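Putative PLP-dependent aminotransferase (Bacillus cereus ATCC 10987, PDB 3JU7) probably acts as a pyridoxal phosphate-dependent aminotransferase of the DegT/DnrJ/EryC1/StrS family. Local coordinates at residues A[36-41]-A[56-61]; A[66-71]-A[213-218]; A[70-75]-A[206-211]. All blocks are in the same frame, centred on the assembly; numbering follows the deposited sequence.

Contact 1: residues A[36-41]-A[56-61]; sequences PINQRF and VTTVAN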
loop_
_atom_site.group_PDB
_atom_site.type_symbol
_atom_site.label_atom_id
_atom_site.label_comp_id
_atom_site.label_asym_id
_atom_site.label_seq_id
_atom_site.Cartn_x
_atom_site.Cartn_y
_atom_site.Cartn_z
ATOM N N PRO A 36 -3.879 -18.590 2.189
ATOM C CA PRO A 36 -4.901 -19.284 2.980
ATOM C C PRO A 36 -5.196 -18.632 4.338
ATOM O O PRO A 36 -6.292 -18.766 4.826
ATOM C CB PRO A 36 -4.302 -20.689 3.209
ATOM C CG PRO A 36 -3.037 -20.729 2.515
ATOM C CD PRO A 36 -2.704 -19.416 1.902
ATOM N N ILE A 37 -4.215 -17.967 4.943
ATOM C CA ILE A 37 -4.389 -17.325 6.255
ATOM C C ILE A 37 -5.210 -16.072 6.036
ATOM O O ILE A 37 -6.162 -15.804 6.780
ATOM C CB ILE A 37 -3.012 -17.066 6.939
ATOM C CG1 ILE A 37 -2.418 -18.416 7.344
ATOM C CG2 ILE A 37 -3.111 -16.134 8.177
ATOM C CD1 ILE A 37 -0.968 -18.369 7.375
ATOM N N ASN A 38 -4.909 -15.341 4.972
ATOM C CA ASN A 38 -5.770 -14.213 4.600
ATOM C C ASN A 38 -7.204 -14.657 4.308
ATOM O O ASN A 38 -8.165 -14.060 4.786
ATOM C CB ASN A 38 -5.202 -13.497 3.411
ATOM C CG ASN A 38 -5.857 -12.148 3.173
ATOM O OD1 ASN A 38 -5.480 -11.127 3.775
ATOM N ND2 ASN A 38 -6.819 -12.127 2.270
ATOM N N GLN A 39 -7.377 -15.723 3.549
ATOM C CA GLN A 39 -8.737 -16.213 3.312
ATOM C C GLN A 39 -9.387 -16.589 4.640
ATOM O O GLN A 39 -10.574 -16.325 4.834
ATOM C CB GLN A 39 -8.788 -17.434 2.413
ATOM C CG GLN A 39 -8.290 -17.255 0.981
ATOM C CD GLN A 39 -8.078 -18.597 0.288
ATOM O OE1 GLN A 39 -8.951 -19.497 0.357
ATOM N NE2 GLN A 39 -6.927 -18.755 -0.373
ATOM N N ARG A 40 -8.628 -17.228 5.536
ATOM C CA ARG A 40 -9.199 -17.672 6.823
ATOM C C ARG A 40 -9.643 -16.459 7.612
ATOM O O ARG A 40 -10.722 -16.438 8.173
ATOM C CB ARG A 40 -8.198 -18.491 7.644
ATOM C CG ARG A 40 -8.791 -19.114 8.920
ATOM C CD ARG A 40 -7.731 -19.814 9.797
ATOM N NE ARG A 40 -7.002 -20.765 8.984
ATOM C CZ ARG A 40 -5.780 -21.216 9.211
ATOM N NH1 ARG A 40 -5.093 -20.847 10.280
ATOM N NH2 ARG A 40 -5.258 -22.075 8.355
ATOM N N PHE A 41 -8.820 -15.421 7.596
ATOM C CA PHE A 41 -9.107 -14.192 8.310
ATOM C C PHE A 41 -10.429 -13.575 7.812
ATOM O O PHE A 41 -11.291 -13.197 8.616
ATOM C CB PHE A 41 -7.916 -13.232 8.129
ATOM C CG PHE A 41 -8.048 -11.904 8.842
ATOM C CD1 PHE A 41 -8.693 -11.792 10.087
ATOM C CD2 PHE A 41 -7.454 -10.768 8.297
ATOM C CE1 PHE A 41 -8.772 -10.552 10.750
ATOM C CE2 PHE A 41 -7.524 -9.536 8.945
ATOM C CZ PHE A 41 -8.185 -9.418 10.170
ATOM N N VAL A 56 -16.005 -9.502 2.113
ATOM C CA VAL A 56 -14.943 -8.605 2.504
ATOM C C VAL A 56 -13.650 -8.903 1.736
ATOM O O VAL A 56 -13.408 -10.048 1.244
ATOM C CB VAL A 56 -14.630 -8.713 4.030
ATOM C CG1 VAL A 56 -15.867 -8.327 4.914
ATOM C CG2 VAL A 56 -14.117 -10.098 4.337
ATOM N N THR A 57 -12.794 -7.880 1.649
ATOM C CA THR A 57 -11.423 -8.144 1.267
ATOM C C THR A 57 -10.462 -7.378 2.159
ATOM O O THR A 57 -10.720 -6.217 2.517
ATOM C CB THR A 57 -11.153 -7.818 -0.206
ATOM O OG1 THR A 57 -9.865 -8.343 -0.532
ATOM C CG2 THR A 57 -11.216 -6.236 -0.487
ATOM N N THR A 58 -9.352 -8.018 2.534
ATOM C CA THR A 58 -8.287 -7.290 3.237
ATOM C C THR A 58 -7.586 -6.375 2.232
ATOM O O THR A 58 -7.689 -6.599 1.031
ATOM C CB THR A 58 -7.285 -8.222 3.882
ATOM O OG1 THR A 58 -6.671 -9.038 2.874
ATOM C CG2 THR A 58 -7.973 -9.142 4.942
ATOM N N VAL A 59 -6.959 -5.302 2.725
ATOM C CA VAL A 59 -6.101 -4.439 1.907
ATOM C C VAL A 59 -4.882 -4.070 2.751
ATOM O O VAL A 59 -4.893 -4.280 3.956
ATOM C CB VAL A 59 -6.818 -3.184 1.412
ATOM C CG1 VAL A 59 -7.902 -3.577 0.410
ATOM C CG2 VAL A 59 -7.394 -2.385 2.590
ATOM N N ALA A 60 -3.839 -3.506 2.136
ATOM C CA ALA A 60 -2.585 -3.306 2.851
ATOM C C ALA A 60 -2.695 -2.187 3.871
ATOM O O ALA A 60 -1.987 -2.185 4.872
ATOM C CB ALA A 60 -1.449 -3.076 1.892
ATOM N N ASN A 61 -3.581 -1.232 3.592
ATOM C CA ASN A 61 -3.974 -0.189 4.524
ATOM C C ASN A 61 -5.294 0.461 4.027
ATOM O O ASN A 61 -5.676 0.314 2.843
ATOM C CB ASN A 61 -2.820 0.831 4.761
ATOM C CG ASN A 61 -2.498 1.662 3.544
ATOM O OD1 ASN A 61 -3.382 2.352 2.998
ATOM N ND2 ASN A 61 -1.214 1.674 3.142
#
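Before strand 55-59 reaches T58, the residue that meets N38 and F41 of helix 36-48, it passes V56, whose branched side chain touches E42 and M46 further along that helix and L200 and Y202 of strand 199-203, its neighbour in the sheet. T57 turns away from the helix. Its hydroxyl donates to its own neighbour, the carbonyl O of T58, over 3.2 Å. The strand runs antiparallel to 199-203, as expected of the large-domain sheet of fold-type I aminotransferases, and E42 ties it to the helix by binding the backbone N of T58 and, more weakly, ND2 of N38. At T58 the side chain turns toward the helix, and its two branches divide the work. The hydroxyl OG1 sits between the backbone N and the carbonyl carbon (chi1 60°), from where it donates to N38 OD1 at 2.6 Å. The donor lies in the carbonyl plane on a lone pair, at a C=O...donor angle of 111°, so the bond arrives well to one side of the amide oxygen. The methyl CG2 lies obliquely against the F41 ring, 3.8 Å from CD2. Threonine suits this place because it offers both a polar and an apolar branch to the buried face of the helix. N61 then caps helix 62-73 through the backbone N of L64, while its ND2 reaches the carbonyl O of N232 in the second subunit.

Contact 2: residues A[66-71]-A[213-218]; sequences LMAAIQ and KRMGNF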
loop_
_atom_site.group_PDB
_atom_site.type_symbol
_atom_site.label_atom_id
_atom_site.label_comp_id
_atom_site.label_asym_id
_atom_site.label_seq_id
_atom_site.Cartn_x
_atom_site.Cartn_y
_atom_site.Cartn_z
ATOM N N LEU A 66 -9.502 2.938 0.394
ATOM C CA LEU A 66 -10.313 4.066 -0.015
ATOM C C LEU A 66 -10.092 4.293 -1.499
ATOM O O LEU A 66 -11.080 4.415 -2.276
ATOM C CB LEU A 66 -10.027 5.342 0.817
ATOM C CG LEU A 66 -10.810 5.429 2.132
ATOM C CD1 LEU A 66 -10.192 6.442 3.094
ATOM C CD2 LEU A 66 -12.267 5.784 1.852
HETATM N N MSE A 67 -8.815 4.331 -1.884
HETATM C CA MSE A 67 -8.415 4.590 -3.278
HETATM C C MSE A 67 -9.016 3.576 -4.248
HETATM O O MSE A 67 -9.590 3.951 -5.276
HETATM C CB MSE A 67 -6.882 4.653 -3.400
HETATM C CG MSE A 67 -6.290 5.943 -2.776
HETATM SE SE MSE A 67 -4.383 5.761 -2.474
HETATM C CE MSE A 67 -3.885 5.715 -4.225
ATOM N N ALA A 68 -8.920 2.299 -3.892
ATOM C CA ALA A 68 -9.435 1.226 -4.721
ATOM C C ALA A 68 -10.950 1.412 -4.906
ATOM O O ALA A 68 -11.472 1.404 -6.052
ATOM C CB ALA A 68 -9.185 -0.099 -4.062
ATOM N N ALA A 69 -11.636 1.572 -3.767
ATOM C CA ALA A 69 -13.098 1.678 -3.722
ATOM C C ALA A 69 -13.628 2.882 -4.531
ATOM O O ALA A 69 -14.527 2.730 -5.339
ATOM C CB ALA A 69 -13.609 1.697 -2.275
ATOM N N ILE A 70 -13.056 4.046 -4.335
ATOM C CA ILE A 70 -13.457 5.248 -5.089
ATOM C C ILE A 70 -13.205 5.077 -6.590
ATOM O O ILE A 70 -14.079 5.367 -7.399
ATOM C CB ILE A 70 -12.706 6.496 -4.561
ATOM C CG1 ILE A 70 -13.252 6.880 -3.181
ATOM C CG2 ILE A 70 -12.771 7.696 -5.553
ATOM C CD1 ILE A 70 -12.271 7.617 -2.322
ATOM N N GLN A 71 -12.007 4.595 -6.942
ATOM C CA GLN A 71 -11.650 4.312 -8.343
ATOM C C GLN A 71 -12.668 3.348 -8.975
ATOM O O GLN A 71 -13.150 3.624 -10.043
ATOM C CB GLN A 71 -10.226 3.733 -8.447
ATOM C CG GLN A 71 -9.811 3.403 -9.875
ATOM C CD GLN A 71 -9.820 4.621 -10.796
ATOM O OE1 GLN A 71 -9.507 5.729 -10.378
ATOM N NE2 GLN A 71 -10.196 4.409 -12.049
ATOM N N LYS A 213 -10.677 -7.123 -5.358
ATOM C CA LYS A 213 -9.598 -8.074 -5.172
ATOM C C LYS A 213 -8.647 -8.047 -6.359
ATOM O O LYS A 213 -7.429 -8.008 -6.199
ATOM C CB LYS A 213 -10.137 -9.502 -4.912
ATOM C CG LYS A 213 -10.326 -9.754 -3.413
ATOM C CD LYS A 213 -11.233 -10.941 -3.071
ATOM C CE LYS A 213 -10.927 -11.618 -1.716
ATOM N NZ LYS A 213 -9.903 -10.940 -0.840
ATOM N N ARG A 214 -9.215 -8.042 -7.558
ATOM C CA ARG A 214 -8.399 -8.022 -8.742
ATOM C C ARG A 214 -7.655 -6.701 -8.849
ATOM O O ARG A 214 -6.483 -6.714 -9.199
ATOM C CB ARG A 214 -9.249 -8.202 -9.981
ATOM C CG ARG A 214 -9.826 -9.618 -10.169
ATOM C CD ARG A 214 -10.462 -9.649 -11.564
ATOM N NE ARG A 214 -11.200 -10.871 -11.792
ATOM C CZ ARG A 214 -11.591 -11.314 -12.977
ATOM N NH1 ARG A 214 -11.317 -10.643 -14.083
ATOM N NH2 ARG A 214 -12.227 -12.470 -13.053
HETATM N N MSE A 215 -8.342 -5.590 -8.565
HETATM C CA MSE A 215 -7.697 -4.271 -8.611
HETATM C C MSE A 215 -6.446 -4.177 -7.720
HETATM O O MSE A 215 -5.446 -3.616 -8.107
HETATM C CB MSE A 215 -8.689 -3.168 -8.233
HETATM C CG MSE A 215 -9.713 -2.948 -9.295
HETATM SE SE MSE A 215 -11.032 -1.633 -8.791
HETATM C CE MSE A 215 -9.786 -0.102 -8.363
ATOM N N GLY A 216 -6.521 -4.765 -6.533
ATOM C CA GLY A 216 -5.390 -4.781 -5.630
ATOM C C GLY A 216 -4.274 -5.741 -6.013
ATOM O O GLY A 216 -3.274 -5.807 -5.311
ATOM N N ASN A 217 -4.475 -6.491 -7.101
ATOM C CA ASN A 217 -3.487 -7.384 -7.695
ATOM C C ASN A 217 -3.367 -7.006 -9.171
ATOM O O ASN A 217 -3.539 -7.840 -10.072
ATOM C CB ASN A 217 -3.922 -8.868 -7.520
ATOM C CG ASN A 217 -2.869 -9.871 -8.028
ATOM O OD1 ASN A 217 -1.649 -9.675 -7.878
ATOM N ND2 ASN A 217 -3.345 -10.950 -8.613
ATOM N N PHE A 218 -3.111 -5.713 -9.412
ATOM C CA PHE A 218 -2.762 -5.207 -10.731
ATOM C C PHE A 218 -3.854 -5.329 -11.802
ATOM O O PHE A 218 -3.551 -5.353 -13.007
ATOM C CB PHE A 218 -1.464 -5.894 -11.219
ATOM C CG PHE A 218 -0.388 -5.961 -10.167
ATOM C CD1 PHE A 218 0.363 -4.836 -9.862
ATOM C CD2 PHE A 218 -0.147 -7.121 -9.473
ATOM C CE1 PHE A 218 1.334 -4.870 -8.903
ATOM C CE2 PHE A 218 0.837 -7.152 -8.494
ATOM C CZ PHE A 218 1.577 -6.007 -8.218
#
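M215, built as selenomethionine, reaches from helix 206-215 across to helix 62-73 and rests its terminal methyl on A68 and Q71. Its chain runs extended from the backbone until it bends at chi3 (55°), and this last turn lays CE over the other helix. There CE lies 3.2 Å from the carbonyl O of A68, a close carbon-to-oxygen approach, with SE further off at 4.1 Å. The A68 methyl makes only a looser apolar contact, CB lying 4.3 Å from CE without pointing at it. Alanine suits the position because its short side chain lets the long methionine come right up to the helix backbone. Q71, one turn further on, crosses the M215 chain at about a right angle and offers only its aliphatic part: CG is 3.8 Å from CE. Its amide oxygen turns to K74 in a weak hydrogen bond, and W97 of the second subunit packs on the same side chain. A flexible, unbranched, apolar chain such as methionine can fit this uneven surface of carbonyl, methyl and methylene. Both helices touch M182 of strand 182-186, A69 from one and I209 from the other, which places them side by side on the central sheet in the α/β/α sandwich of fold-type I PLP enzymes.

Contact 3: residues A[70-75]-A[206-211]; sequences IQLKKR and EEDIQR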
loop_
_atom_site.group_PDB
_atom_site.type_symbol
_atom_site.label_atom_id
_atom_site.label_comp_id
_atom_site.label_asym_id
_atom_site.label_seq_id
_atom_site.Cartn_x
_atom_site.Cartn_y
_atom_site.Cartn_z
ATOM N N ILE A 70 -13.056 4.046 -4.335
ATOM C CA ILE A 70 -13.457 5.248 -5.089
ATOM C C ILE A 70 -13.205 5.077 -6.590
ATOM O O ILE A 70 -14.079 5.367 -7.399
ATOM C CB ILE A 70 -12.706 6.496 -4.561
ATOM C CG1 ILE A 70 -13.252 6.880 -3.181
ATOM C CG2 ILE A 70 -12.771 7.696 -5.553
ATOM C CD1 ILE A 70 -12.271 7.617 -2.322
ATOM N N GLN A 71 -12.007 4.595 -6.942
ATOM C CA GLN A 71 -11.650 4.312 -8.343
ATOM C C GLN A 71 -12.668 3.348 -8.975
ATOM O O GLN A 71 -13.150 3.624 -10.043
ATOM C CB GLN A 71 -10.226 3.733 -8.447
ATOM C CG GLN A 71 -9.811 3.403 -9.875
ATOM C CD GLN A 71 -9.820 4.621 -10.796
ATOM O OE1 GLN A 71 -9.507 5.729 -10.378
ATOM N NE2 GLN A 71 -10.196 4.409 -12.049
ATOM N N LEU A 72 -13.019 2.244 -8.314
ATOM C CA LEU A 72 -14.040 1.322 -8.862
ATOM C C LEU A 72 -15.428 1.951 -9.004
ATOM O O LEU A 72 -16.111 1.773 -9.995
ATOM C CB LEU A 72 -14.181 0.067 -7.972
ATOM C CG LEU A 72 -15.288 -0.915 -8.349
ATOM C CD1 LEU A 72 -14.960 -1.532 -9.703
ATOM C CD2 LEU A 72 -15.475 -1.968 -7.260
ATOM N N LYS A 73 -15.852 2.674 -7.978
ATOM C CA LYS A 73 -17.240 3.061 -7.837
ATOM C C LYS A 73 -17.544 4.461 -8.378
ATOM O O LYS A 73 -18.688 4.782 -8.598
ATOM C CB LYS A 73 -17.608 2.974 -6.359
ATOM C CG LYS A 73 -17.805 1.530 -5.904
ATOM C CD LYS A 73 -18.366 1.379 -4.525
ATOM C CE LYS A 73 -19.758 2.004 -4.324
ATOM N NZ LYS A 73 -20.900 1.184 -4.748
ATOM N N LYS A 74 -16.547 5.300 -8.592
ATOM C CA LYS A 74 -16.849 6.642 -9.042
ATOM C C LYS A 74 -17.585 6.683 -10.402
ATOM O O LYS A 74 -17.311 5.920 -11.312
ATOM C CB LYS A 74 -15.585 7.508 -9.102
ATOM C CG LYS A 74 -14.578 7.020 -10.116
ATOM C CD LYS A 74 -13.244 7.785 -10.140
ATOM C CE LYS A 74 -12.475 7.392 -11.393
ATOM N NZ LYS A 74 -11.326 8.245 -11.599
ATOM N N ARG A 75 -18.500 7.631 -10.542
ATOM C CA ARG A 75 -19.155 7.838 -11.824
ATOM C C ARG A 75 -18.154 8.477 -12.746
ATOM O O ARG A 75 -17.496 9.466 -12.402
ATOM C CB ARG A 75 -20.406 8.684 -11.670
ATOM C CG ARG A 75 -21.347 8.074 -10.668
ATOM C CD ARG A 75 -22.705 8.606 -10.756
ATOM N NE ARG A 75 -22.727 10.046 -10.638
ATOM C CZ ARG A 75 -23.845 10.762 -10.576
ATOM N NH1 ARG A 75 -25.030 10.156 -10.626
ATOM N NH2 ARG A 75 -23.781 12.093 -10.453
ATOM N N GLU A 206 -21.102 -8.623 -3.549
ATOM C CA GLU A 206 -20.009 -9.585 -3.613
ATOM C C GLU A 206 -19.189 -9.432 -4.868
ATOM O O GLU A 206 -17.968 -9.459 -4.805
ATOM C CB GLU A 206 -20.553 -11.014 -3.508
ATOM C CG GLU A 206 -21.256 -11.278 -2.163
ATOM C CD GLU A 206 -21.779 -12.692 -2.022
ATOM O OE1 GLU A 206 -21.194 -13.631 -2.615
ATOM O OE2 GLU A 206 -22.788 -12.874 -1.307
ATOM N N GLU A 207 -19.847 -9.243 -6.007
ATOM C CA GLU A 207 -19.135 -9.029 -7.268
ATOM C C GLU A 207 -18.195 -7.828 -7.169
ATOM O O GLU A 207 -17.052 -7.913 -7.599
ATOM C CB GLU A 207 -20.131 -8.810 -8.424
ATOM C CG GLU A 207 -20.983 -10.035 -8.807
ATOM N N ASP A 208 -18.637 -6.716 -6.584
ATOM C CA ASP A 208 -17.745 -5.553 -6.420
ATOM C C ASP A 208 -16.489 -5.879 -5.601
ATOM O O ASP A 208 -15.392 -5.459 -5.939
ATOM C CB ASP A 208 -18.476 -4.387 -5.750
ATOM C CG ASP A 208 -19.552 -3.755 -6.644
ATOM O OD1 ASP A 208 -19.570 -4.021 -7.877
ATOM O OD2 ASP A 208 -20.394 -3.007 -6.091
ATOM N N ILE A 209 -16.670 -6.625 -4.528
ATOM C CA ILE A 209 -15.555 -7.096 -3.704
ATOM C C ILE A 209 -14.623 -7.989 -4.506
ATOM O O ILE A 209 -13.422 -7.847 -4.393
ATOM C CB ILE A 209 -16.052 -7.847 -2.439
ATOM C CG1 ILE A 209 -16.794 -6.845 -1.528
ATOM C CG2 ILE A 209 -14.896 -8.571 -1.700
ATOM C CD1 ILE A 209 -15.953 -5.821 -0.885
ATOM N N GLN A 210 -15.161 -8.909 -5.305
ATOM C CA GLN A 210 -14.304 -9.726 -6.216
ATOM C C GLN A 210 -13.452 -8.832 -7.129
ATOM O O GLN A 210 -12.254 -9.058 -7.342
ATOM C CB GLN A 210 -15.146 -10.646 -7.079
ATOM C CG GLN A 210 -15.854 -11.745 -6.254
ATOM C CD GLN A 210 -16.954 -12.531 -6.999
ATOM O OE1 GLN A 210 -17.260 -12.282 -8.176
ATOM N NE2 GLN A 210 -17.556 -13.492 -6.290
ATOM N N ARG A 211 -14.087 -7.793 -7.643
ATOM C CA ARG A 211 -13.385 -6.881 -8.521
ATOM C C ARG A 211 -12.305 -6.119 -7.767
ATOM O O ARG A 211 -11.193 -5.977 -8.267
ATOM C CB ARG A 211 -14.386 -5.930 -9.190
ATOM C CG ARG A 211 -13.816 -5.199 -10.316
ATOM C CD ARG A 211 -14.876 -4.784 -11.299
ATOM N NE ARG A 211 -15.312 -5.930 -12.059
ATOM C CZ ARG A 211 -16.455 -5.989 -12.728
ATOM N NH1 ARG A 211 -17.286 -4.944 -12.748
ATOM N NH2 ARG A 211 -16.758 -7.099 -13.399
HETATM O O HOH W 1 -20.607 -1.298 -3.974
#
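With CG of both L72 (chi1 175°) and R211 (chi1 -166°) trans to the backbone N, the two chains reach out from their helices and meet, L72 coming toward D208 as well. The two segments belong to neighbouring helices that cover the central sheet of the α/β/α fold of type I PLP enzymes, and here, near the end of helix 62-73, the pair comes to the surface. L72 puts one methyl on each partner. CD1 touches the aliphatic stem of R211, 3.6 Å from CD, and the two side chains cross at about a right angle. The bend of R211 at chi3 (-75°) then turns the guanidinium off the line of that stem, so methylenes and not charge face the leucine. The other methyl, CD2, lies 3.7 Å from the carbonyl O of D208 and 4.1 Å from its CB. Leucine suits the place because its forked end can fill two neighbouring spots on a helix at once, and it also packs on I212 and M215 of the same helix. Beside this apolar patch runs a polar one. K73 forms a salt bridge with E152, and its ammonium also faces the carboxylate of D208, although K73 NZ and D208 OD2 are 4.4 Å apart, too far for a salt bridge of their own. Lysine and aspartate nevertheless complement each other at this partly exposed seam, and their opposite charges probably attract across it. One water joins them: it accepts from K73 NZ at 2.6 Å and donates to D208 OD2 at 2.7 Å.

How the contacts relate
Contacts 2 and 3 are successive parts of one interface between helices 62-73 and 206-215. Their centres are 8 Å apart, they share I70 and Q71, and M215 SE packs 3.7 Å from L72 CB. Contact 1 lies about 14 Å from contact 2 and 17 Å from contact 3, centre to centre, and its strand leads directly into helix 62-73. Helix 206-215 joins all three: K213 NZ makes a probable hydrogen bond with T57 OG1 (2.6 Å), and I209 CG2 packs 3.6 Å from V56 O. All three lie away from the predicted cofactor lysine, K191, and the F41 side chain is about 14 Å from a bound calcium ion.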